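PDB 6HDT: short afifavidin from Afifella pfennigii, which binds biotin and 2-iminobiotin in strong non-covalent complexes as a dimeric member of the avidin family, its wider biological role being still obscure. Local coordinates for residues G28-L33 against V46-G51; Q55-P60 against W76-A81. All coordinates share one frame; numbering follows the deposited sequence.

Contact 1 (G28-L33 against V46-G51); sequences GSTMTL and VNNAPG. With BTN (biotin), chain E.
V46 and T30 form an antiparallel hydrogen-bonded pair, the last rung joining the two strands before the chain swings into the loop over the biotin site. V46 N gives a nearly straight bond to T30 O at 2.6 Å, and T30 N returns one to V46 O at 2.9 Å. Their beta-branched side chains, well suited to extended backbone, lie side by side and point the same way, with T30 OG1 against V46 CB.

N47 turns its side chain from the strand to the ligand. With CG anti to the backbone N (chi1 169°), OD1 accepts hydrogen bonds from biotin N2 at 2.9 Å and, from above its carbonyl plane, from A49 N, which closes an Asx turn; an asparagine serves both needs at once.

The next residue, N48, meets the first segment through both backbone and side chain. Its backbone N runs straight to S29 OG at 2.8 Å, leaving that hydroxyl to donate its proton to biotin O3 at 2.7 Å. In the conformer described here, one of two modelled for N48, ND2 also reaches G28 O at 2.9 Å, so this second bond is less certain. G28 itself has a positive phi, easy for a residue without a side chain.

A49 sets its small methyl 3.7 Å from biotin N2. Together with N25, Y45 and D123, which also bond biotin, this forms part of the polar ureido-binding end of an avidin pocket.

Contact 2 (Q55-P60 against W76-A81); sequences QGTPYP and WDNATA. With BTN (biotin), chain E.
Y59 is sandwiched between W76 and N78, its ring meeting a different kind of flat group on each face. Over one face comes the benzo edge of W76 in an edge-to-face pair, centroids 5.0 Å apart and planes at 61°, with CZ3 and CE3 of W76 against CD1 of Y59. On the opposite face the N78 amide stacks almost parallel to the ring, ND2 lying over its centre.

N78 carries most of the polar work. Both hydrogens of ND2 are used within the amide plane, one toward T57 OG1 at 2.9 Å and one toward P58 O at 2.8 Å. OD1 faces its own loop and accepts two backbone donors, T80 N in an Asx turn and A81 N, the latter nearly in line with the side-chain carbonyl at 3.0 Å. CG sits between the backbone N and the carbonyl carbon (chi1 68°), which folds the amide back over the ring while OD1 stays close to the turn. With the amide cut back to an alanine, the T80 and A81 amides, T57 OG1 and P58 O would probably lose these partners and one face of the Y59 ring its cover.

A81 O is gripped from opposite faces of its plane, by Y59 OH at 2.9 Å and by N78 N in a longer bond. The phenol thus adds a polar tie to the loop at the end of an otherwise apolar ring. Farther out, the CG2 methyls of T57 and T80 meet tip to tip.

The indole of W76 looks the other way as well: NE1 is held by T87 OG1, and its face covers the biotin tail, CG standing 3.4 Å from C10. An aromatic wall against the ligand's aliphatic chain is characteristic of the avidin biotin pocket.

In the fold
Both contacts belong to the eight-stranded antiparallel barrel of the avidin fold and follow one another along the chain, contact 1 closing before contact 2 opens. Their centres lie about 11 Å apart. Contact 1 joins the start of strand 30-35 to the end of strand 40-46 and the loop beyond it; contact 2 joins the next two strands, 58-66 and 69-77, where the latter runs into the loop leading to strand 82-96. N47 O probably accepts a hydrogen bond from G56 N, and A49 O from Q55 NE2, so the two touch directly. Together they border neighbouring parts of one pocket, polar ureido head and aliphatic tail.

Contact 1 (G28-L33 against V46-G51)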
loop_
_atom_site.group_PDB
_atom_site.type_symbol
_atom_site.label_atom_id
_atom_site.label_comp_id
_atom_site.label_asym_id
_atom_site.label_seq_id
_atom_site.Cartn_x
_atom_site.Cartn_y
_atom_site.Cartn_z
ATOM N N GLY A 28 15.764 3.228 -12.622
ATOM C CA GLY A 28 16.193 4.575 -12.229
ATOM C C GLY A 28 15.140 5.461 -11.574
ATOM O O GLY A 28 15.388 6.655 -11.355
ATOM N N SER A 29 13.971 4.901 -11.261
ATOM C CA SER A 29 13.012 5.636 -10.423
ATOM C C SER A 29 13.655 5.763 -9.039
ATOM O O SER A 29 14.471 4.911 -8.624
ATOM C CB SER A 29 11.628 4.985 -10.380
ATOM O OG SER A 29 11.096 4.911 -11.701
ATOM N N THR A 30 13.362 6.879 -8.389
ATOM C CA THR A 30 13.897 7.146 -7.067
ATOM C C THR A 30 12.762 7.377 -6.084
ATOM O O THR A 30 11.616 7.829 -6.430
ATOM C CB THR A 30 14.852 8.366 -7.055
ATOM O OG1 THR A 30 14.221 9.499 -7.651
ATOM C CG2 THR A 30 16.135 8.058 -7.831
ATOM N N MET A 31 13.071 7.095 -4.835
ATOM C CA MET A 31 12.164 7.459 -3.784
ATOM C C MET A 31 12.931 7.738 -2.527
ATOM O O MET A 31 14.039 7.213 -2.325
ATOM C CB MET A 31 11.127 6.357 -3.582
ATOM C CG MET A 31 11.682 5.059 -3.036
ATOM S SD MET A 31 10.406 3.855 -2.608
ATOM C CE MET A 31 11.532 2.579 -2.037
ATOM N N THR A 32 12.303 8.519 -1.666
ATOM C CA THR A 32 12.788 8.685 -0.321
ATOM C C THR A 32 11.733 8.165 0.650
ATOM O O THR A 32 10.541 8.422 0.499
ATOM C CB THR A 32 13.175 10.155 -0.026
ATOM O OG1 THR A 32 14.262 10.560 -0.863
ATOM C CG2 THR A 32 13.557 10.338 1.432
ATOM N N LEU A 33 12.192 7.424 1.649
ATOM C CA LEU A 33 11.340 6.853 2.679
ATOM C C LEU A 33 11.632 7.499 4.007
ATOM O O LEU A 33 12.794 7.638 4.427
ATOM C CB LEU A 33 11.551 5.334 2.812
ATOM C CG LEU A 33 11.198 4.491 1.587
ATOM C CD1 LEU A 33 11.502 3.038 1.867
ATOM C CD2 LEU A 33 9.742 4.673 1.204
ATOM N N VAL A 46 9.699 9.286 -7.424
ATOM C CA VAL A 46 9.940 9.896 -8.725
ATOM C C VAL A 46 10.069 8.810 -9.755
ATOM O O VAL A 46 11.034 8.039 -9.761
ATOM C CB VAL A 46 11.145 10.841 -8.759
ATOM C CG1 VAL A 46 11.328 11.413 -10.173
ATOM C CG2 VAL A 46 10.948 11.970 -7.759
ATOM N N ASN A 47 9.068 8.749 -10.626
ATOM C CA ASN A 47 9.026 7.751 -11.679
ATOM C C ASN A 47 9.916 8.158 -12.852
ATOM O O ASN A 47 9.787 9.262 -13.384
ATOM C CB ASN A 47 7.580 7.506 -12.117
ATOM C CG ASN A 47 7.480 6.683 -13.372
ATOM O OD1 ASN A 47 8.184 5.695 -13.522
ATOM N ND2 ASN A 47 6.585 7.082 -14.289
ATOM N N ASN A 48 10.840 7.271 -13.211
ATOM C CA ASN A 48 11.688 7.537 -14.349
ATOM C C ASN A 48 11.605 6.342 -15.367
ATOM O O ASN A 48 12.316 6.310 -16.365
ATOM C CB ASN A 48 13.105 7.964 -13.829
ATOM C CG ASN A 48 13.065 9.193 -12.844
ATOM O OD1 ASN A 48 12.412 10.213 -13.106
ATOM N ND2 ASN A 48 13.784 9.089 -11.712
ATOM N N ALA A 49 10.668 5.408 -15.132
ATOM C CA ALA A 49 10.534 4.234 -15.982
ATOM C C ALA A 49 9.912 4.550 -17.345
ATOM O O ALA A 49 8.888 5.242 -17.430
ATOM C CB ALA A 49 9.726 3.159 -15.297
ATOM N N PRO A 50 10.531 4.039 -18.415
ATOM C CA PRO A 50 9.974 4.269 -19.758
ATOM C C PRO A 50 8.626 3.562 -19.984
ATOM O O PRO A 50 8.368 2.526 -19.389
ATOM C CB PRO A 50 11.057 3.731 -20.708
ATOM C CG PRO A 50 12.090 3.046 -19.845
ATOM C CD PRO A 50 11.723 3.162 -18.408
ATOM N N GLY A 51 7.775 4.121 -20.835
ATOM C CA GLY A 51 6.483 3.482 -21.168
ATOM C C GLY A 51 5.377 3.713 -20.159
ATOM O O GLY A 51 4.312 3.101 -20.244
HETATM C C11 BTN E . 1.140 5.764 -14.813
HETATM O O11 BTN E . -0.056 5.424 -14.734
HETATM O O12 BTN E . 1.818 5.571 -15.850
HETATM C C10 BTN E . 1.762 6.413 -13.588
HETATM C C9 BTN E . 3.243 6.078 -13.424
HETATM C C8 BTN E . 3.471 4.617 -13.030
HETATM C C7 BTN E . 4.943 4.220 -12.953
HETATM C C2 BTN E . 5.057 2.757 -12.540
HETATM S S1 BTN E . 4.732 2.423 -10.817
HETATM C C6 BTN E . 5.443 0.807 -10.938
HETATM C C5 BTN E . 6.634 0.963 -11.866
HETATM N N1 BTN E . 7.842 1.296 -11.163
HETATM C C3 BTN E . 8.351 2.499 -11.424
HETATM O O3 BTN E . 9.404 2.938 -10.930
HETATM N N2 BTN E . 7.526 3.115 -12.309
HETATM C C4 BTN E . 6.470 2.212 -12.741
#

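Contact 2 (Q55-P60 against W76-A81)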
loop_
_atom_site.group_PDB
_atom_site.type_symbol
_atom_site.label_atom_id
_atom_site.label_comp_id
_atom_site.label_asym_id
_atom_site.label_seq_id
_atom_site.Cartn_x
_atom_site.Cartn_y
_atom_site.Cartn_z
ATOM N N GLN A 55 6.261 11.129 -15.337
ATOM C CA GLN A 55 7.707 10.998 -15.174
ATOM C C GLN A 55 8.360 12.264 -14.623
ATOM O O GLN A 55 7.966 13.387 -14.942
ATOM C CB GLN A 55 8.367 10.663 -16.507
ATOM C CG GLN A 55 8.214 9.225 -16.927
ATOM C CD GLN A 55 8.012 9.108 -18.408
ATOM O OE1 GLN A 55 7.494 10.019 -19.053
ATOM N NE2 GLN A 55 8.406 7.980 -18.959
ATOM N N GLY A 56 9.367 12.059 -13.785
ATOM C CA GLY A 56 10.280 13.115 -13.413
ATOM C C GLY A 56 9.905 14.136 -12.349
ATOM O O GLY A 56 10.660 15.084 -12.159
ATOM N N THR A 57 8.777 13.969 -11.660
ATOM C CA THR A 57 8.422 14.860 -10.545
ATOM C C THR A 57 7.962 14.052 -9.343
ATOM O O THR A 57 7.457 12.946 -9.507
ATOM C CB THR A 57 7.300 15.856 -10.946
ATOM O OG1 THR A 57 6.075 15.152 -11.148
ATOM C CG2 THR A 57 7.672 16.587 -12.217
ATOM N N PRO A 58 8.155 14.571 -8.117
ATOM C CA PRO A 58 7.751 13.772 -6.943
ATOM C C PRO A 58 6.244 13.649 -6.766
ATOM O O PRO A 58 5.500 14.633 -6.972
ATOM C CB PRO A 58 8.338 14.543 -5.766
ATOM C CG PRO A 58 9.387 15.406 -6.348
ATOM C CD PRO A 58 8.891 15.780 -7.713
ATOM N N TYR A 59 5.836 12.424 -6.439
ATOM C CA TYR A 59 4.481 12.079 -6.007
ATOM C C TYR A 59 4.491 11.614 -4.554
ATOM O O TYR A 59 5.437 10.933 -4.096
ATOM C CB TYR A 59 3.881 11.024 -6.926
ATOM C CG TYR A 59 3.587 11.581 -8.287
ATOM C CD1 TYR A 59 4.573 11.682 -9.261
ATOM C CD2 TYR A 59 2.312 12.055 -8.593
ATOM C CE1 TYR A 59 4.302 12.245 -10.518
ATOM C CE2 TYR A 59 2.040 12.589 -9.844
ATOM C CZ TYR A 59 3.036 12.694 -10.794
ATOM O OH TYR A 59 2.742 13.229 -12.035
ATOM N N PRO A 60 3.459 11.998 -3.796
ATOM C CA PRO A 60 3.374 11.556 -2.401
ATOM C C PRO A 60 3.316 10.037 -2.288
ATOM O O PRO A 60 2.749 9.354 -3.143
ATOM C CB PRO A 60 2.084 12.210 -1.887
ATOM C CG PRO A 60 1.767 13.289 -2.877
ATOM C CD PRO A 60 2.307 12.830 -4.189
ATOM N N TRP A 76 -1.122 8.702 -8.623
ATOM C CA TRP A 76 -0.401 9.473 -9.644
ATOM C C TRP A 76 -1.123 10.776 -9.984
ATOM O O TRP A 76 -1.591 10.960 -11.100
ATOM C CB TRP A 76 -0.106 8.602 -10.871
ATOM C CG TRP A 76 0.766 7.438 -10.481
ATOM C CD1 TRP A 76 0.382 6.162 -10.283
ATOM C CD2 TRP A 76 2.169 7.492 -10.183
ATOM N NE1 TRP A 76 1.482 5.373 -9.857
ATOM C CE2 TRP A 76 2.582 6.178 -9.830
ATOM C CE3 TRP A 76 3.132 8.507 -10.254
ATOM C CZ2 TRP A 76 3.896 5.885 -9.489
ATOM C CZ3 TRP A 76 4.432 8.205 -9.893
ATOM C CH2 TRP A 76 4.798 6.904 -9.555
ATOM N N ASP A 77 -1.186 11.676 -8.995
ATOM C CA ASP A 77 -1.630 13.037 -9.196
ATOM C C ASP A 77 -0.777 13.978 -8.344
ATOM O O ASP A 77 -0.478 13.696 -7.186
ATOM C CB ASP A 77 -3.098 13.179 -8.846
ATOM C CG ASP A 77 -3.602 14.591 -9.058
ATOM O OD1 ASP A 77 -3.709 15.022 -10.238
ATOM O OD2 ASP A 77 -3.875 15.276 -8.048
ATOM N N ASN A 78 -0.283 15.026 -8.975
ATOM C CA ASN A 78 0.382 16.126 -8.300
ATOM C C ASN A 78 0.075 17.422 -9.064
ATOM O O ASN A 78 -0.766 17.407 -9.964
ATOM C CB ASN A 78 1.898 15.839 -8.070
ATOM C CG ASN A 78 2.724 15.794 -9.337
ATOM O OD1 ASN A 78 2.264 16.149 -10.439
ATOM N ND2 ASN A 78 3.997 15.375 -9.181
ATOM N N ALA A 79 0.726 18.529 -8.707
ATOM C CA ALA A 79 0.448 19.819 -9.372
ATOM C C ALA A 79 0.835 19.870 -10.879
ATOM O O ALA A 79 0.327 20.704 -11.648
ATOM C CB ALA A 79 1.133 20.939 -8.610
ATOM N N THR A 80 1.698 18.950 -11.286
ATOM C CA THR A 80 2.326 18.908 -12.596
ATOM C C THR A 80 1.562 18.018 -13.582
ATOM O O THR A 80 1.262 18.448 -14.701
ATOM C CB THR A 80 3.775 18.387 -12.445
ATOM O OG1 THR A 80 4.514 19.358 -11.699
ATOM C CG2 THR A 80 4.438 18.200 -13.778
ATOM N N ALA A 81 1.256 16.795 -13.164
ATOM C CA ALA A 81 0.609 15.804 -14.027
ATOM C C ALA A 81 -0.196 14.750 -13.286
ATOM O O ALA A 81 0.106 14.360 -12.170
ATOM C CB ALA A 81 1.638 15.112 -14.907
HETATM C C11 BTN E . 1.140 5.764 -14.813
HETATM O O11 BTN E . -0.056 5.424 -14.734
HETATM O O12 BTN E . 1.818 5.571 -15.850
HETATM C C10 BTN E . 1.762 6.413 -13.588
HETATM C C9 BTN E . 3.243 6.078 -13.424
HETATM C C8 BTN E . 3.471 4.617 -13.030
HETATM C C7 BTN E . 4.943 4.220 -12.953
HETATM C C2 BTN E . 5.057 2.757 -12.540
HETATM S S1 BTN E . 4.732 2.423 -10.817
HETATM C C6 BTN E . 5.443 0.807 -10.938
HETATM C C5 BTN E . 6.634 0.963 -11.866
HETATM N N1 BTN E . 7.842 1.296 -11.163
HETATM C C3 BTN E . 8.351 2.499 -11.424
HETATM O O3 BTN E . 9.404 2.938 -10.930
HETATM N N2 BTN E . 7.526 3.115 -12.309
HETATM C C4 BTN E . 6.470 2.212 -12.741
#